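Local coordinates for phosphoribosylformylglycinamidine cyclo-ligase (Thermus thermophilus HB8, PDB 5AVM), which probably catalyses the ATP-dependent ring closure of formylglycinamidine ribonucleotide to aminoimidazole ribonucleotide, a step of de novo purine biosynthesis, at residues 288-291 against 292-296. Residues are numbered along the deposited sequence; the frame is centred on the assembly and turned at random.
Sequences EEMY and RVFNM
One face of the Y291 ring is covered by M296, whose CG stands over the ring centre, 3.4 Å from the centroid, in a CH-pi contact. M296 SD lies above the same face, nearer the CD1-CE1 side, as a Met-aromatic contact. The F294 ring takes V293 CG1 over one face and M290 SD in its plane at the edge, 3.6 Å from F294 CD2; M290 CE approaches the same ring obliquely. The guanidinium of R292 lays one face, off centre, over E289 CA and CB. The bend at chi2 of M296 (-68°) brings SD to M290 CB at 3.7 Å, and chi3 then turns CE toward M290 O and M290 CE. This is the C-terminal end of helix 287-293, in the C-terminal domain of the AIR synthase fold: F294 leaves helical geometry, yet its N still gives a hydrogen bond of 2.8 Å to M290 O, the donor tilted 27° from the carbonyl plane. A water donates to both Y291 O and F294 O, joining the last turn to the loop that leads into strand 298-304. With an alanine at Y291 the ring is gone, and M296 CG and SD would probably lose their CH-pi and Met-aromatic partner, leaving the thioether less firmly fixed against M290. On the solvent side E289 OE2 and R292 NH2 form a long salt bridge of 3.6 Å, carboxylate and guanidinium planes 41° apart. F294 also packs on L192 and I193 of helix 190-196, while M296 touches F276 of helix 275-283 and Y291 reaches W270 and I272.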
loop_
_atom_site.group_PDB
_atom_site.type_symbol
_atom_site.label_atom_id
_atom_site.label_comp_id
_atom_site.label_asym_id
_atom_site.label_seq_id
_atom_site.Cartn_x
_atom_site.Cartn_y
_atom_site.Cartn_z
ATOM N N GLU B 288 10.872 18.749 24.687
ATOM C CA GLU B 288 10.845 19.256 23.312
ATOM C C GLU B 288 10.861 18.108 22.310
ATOM O O GLU B 288 10.335 18.219 21.201
ATOM C CB GLU B 288 12.047 20.173 23.062
ATOM C CG GLU B 288 12.046 21.458 23.885
ATOM C CD GLU B 288 11.012 22.469 23.407
ATOM O OE1 GLU B 288 9.807 22.128 23.360
ATOM O OE2 GLU B 288 11.406 23.610 23.079
ATOM N N GLU B 289 11.479 17.007 22.717
ATOM C CA GLU B 289 11.578 15.816 21.890
ATOM C C GLU B 289 10.384 14.889 22.094
ATOM O O GLU B 289 10.007 14.150 21.191
ATOM C CB GLU B 289 12.878 15.082 22.211
ATOM C CG GLU B 289 12.886 13.620 21.829
ATOM C CD GLU B 289 14.272 13.033 21.913
ATOM O OE1 GLU B 289 14.993 13.359 22.882
ATOM O OE2 GLU B 289 14.636 12.245 21.013
ATOM N N MET B 290 9.793 14.923 23.283
ATOM C CA MET B 290 8.634 14.086 23.572
ATOM C C MET B 290 7.444 14.459 22.690
ATOM O O MET B 290 6.731 13.581 22.195
ATOM C CB MET B 290 8.226 14.215 25.044
ATOM C CG MET B 290 9.106 13.446 26.009
ATOM S SD MET B 290 9.280 11.712 25.572
ATOM C CE MET B 290 7.829 10.998 26.319
ATOM N N TYR B 291 7.234 15.759 22.500
ATOM C CA TYR B 291 6.127 16.246 21.684
ATOM C C TYR B 291 6.416 16.180 20.195
ATOM O O TYR B 291 5.528 16.368 19.371
ATOM C CB TYR B 291 5.768 17.683 22.068
ATOM C CG TYR B 291 4.984 17.772 23.352
ATOM C CD1 TYR B 291 5.600 17.558 24.578
ATOM C CD2 TYR B 291 3.609 17.993 23.337
ATOM C CE1 TYR B 291 4.870 17.555 25.761
ATOM C CE2 TYR B 291 2.869 17.989 24.516
ATOM C CZ TYR B 291 3.508 17.767 25.725
ATOM O OH TYR B 291 2.790 17.735 26.901
ATOM N N ARG B 292 7.664 15.889 19.864
ATOM C CA ARG B 292 8.102 15.805 18.481
ATOM C C ARG B 292 8.033 14.360 18.001
ATOM O O ARG B 292 7.992 14.096 16.801
ATOM C CB ARG B 292 9.538 16.315 18.400
ATOM C CG ARG B 292 10.018 16.753 17.046
ATOM C CD ARG B 292 11.483 17.123 17.161
ATOM N NE ARG B 292 12.268 15.958 17.557
ATOM C CZ ARG B 292 13.277 15.989 18.420
ATOM N NH1 ARG B 292 13.634 17.134 18.989
ATOM N NH2 ARG B 292 13.923 14.868 18.717
ATOM N N VAL B 293 8.010 13.430 18.948
ATOM C CA VAL B 293 7.972 12.008 18.632
ATOM C C VAL B 293 6.650 11.330 19.022
ATOM O O VAL B 293 6.130 10.501 18.268
ATOM C CB VAL B 293 9.154 11.254 19.339
ATOM C CG1 VAL B 293 9.052 9.756 19.105
ATOM C CG2 VAL B 293 10.487 11.772 18.830
ATOM N N PHE B 294 6.108 11.689 20.187
ATOM C CA PHE B 294 4.877 11.077 20.685
ATOM C C PHE B 294 3.649 11.975 20.648
ATOM O O PHE B 294 3.761 13.200 20.607
ATOM C CB PHE B 294 5.098 10.590 22.113
ATOM C CG PHE B 294 6.257 9.659 22.257
ATOM C CD1 PHE B 294 6.265 8.431 21.607
ATOM C CD2 PHE B 294 7.353 10.008 23.040
ATOM C CE1 PHE B 294 7.355 7.559 21.734
ATOM C CE2 PHE B 294 8.448 9.138 23.171
ATOM C CZ PHE B 294 8.445 7.917 22.517
ATOM N N ASN B 295 2.474 11.355 20.680
ATOM C CA ASN B 295 1.229 12.110 20.637
ATOM C C ASN B 295 0.875 12.759 21.974
ATOM O O ASN B 295 -0.052 13.573 22.052
ATOM C CB ASN B 295 0.074 11.221 20.161
ATOM C CG ASN B 295 -0.196 10.048 21.086
ATOM O OD1 ASN B 295 -0.424 10.220 22.283
ATOM N ND2 ASN B 295 -0.190 8.847 20.526
ATOM N N MET B 296 1.615 12.399 23.021
ATOM C CA MET B 296 1.407 12.960 24.359
ATOM C C MET B 296 -0.038 12.900 24.836
ATOM O O MET B 296 -0.456 13.715 25.650
ATOM C CB MET B 296 1.893 14.409 24.381
ATOM C CG MET B 296 3.351 14.573 23.975
ATOM S SD MET B 296 4.497 13.864 25.163
ATOM C CE MET B 296 4.374 12.187 24.822
HETATM O O HOH W 1 2.782 15.535 20.269
#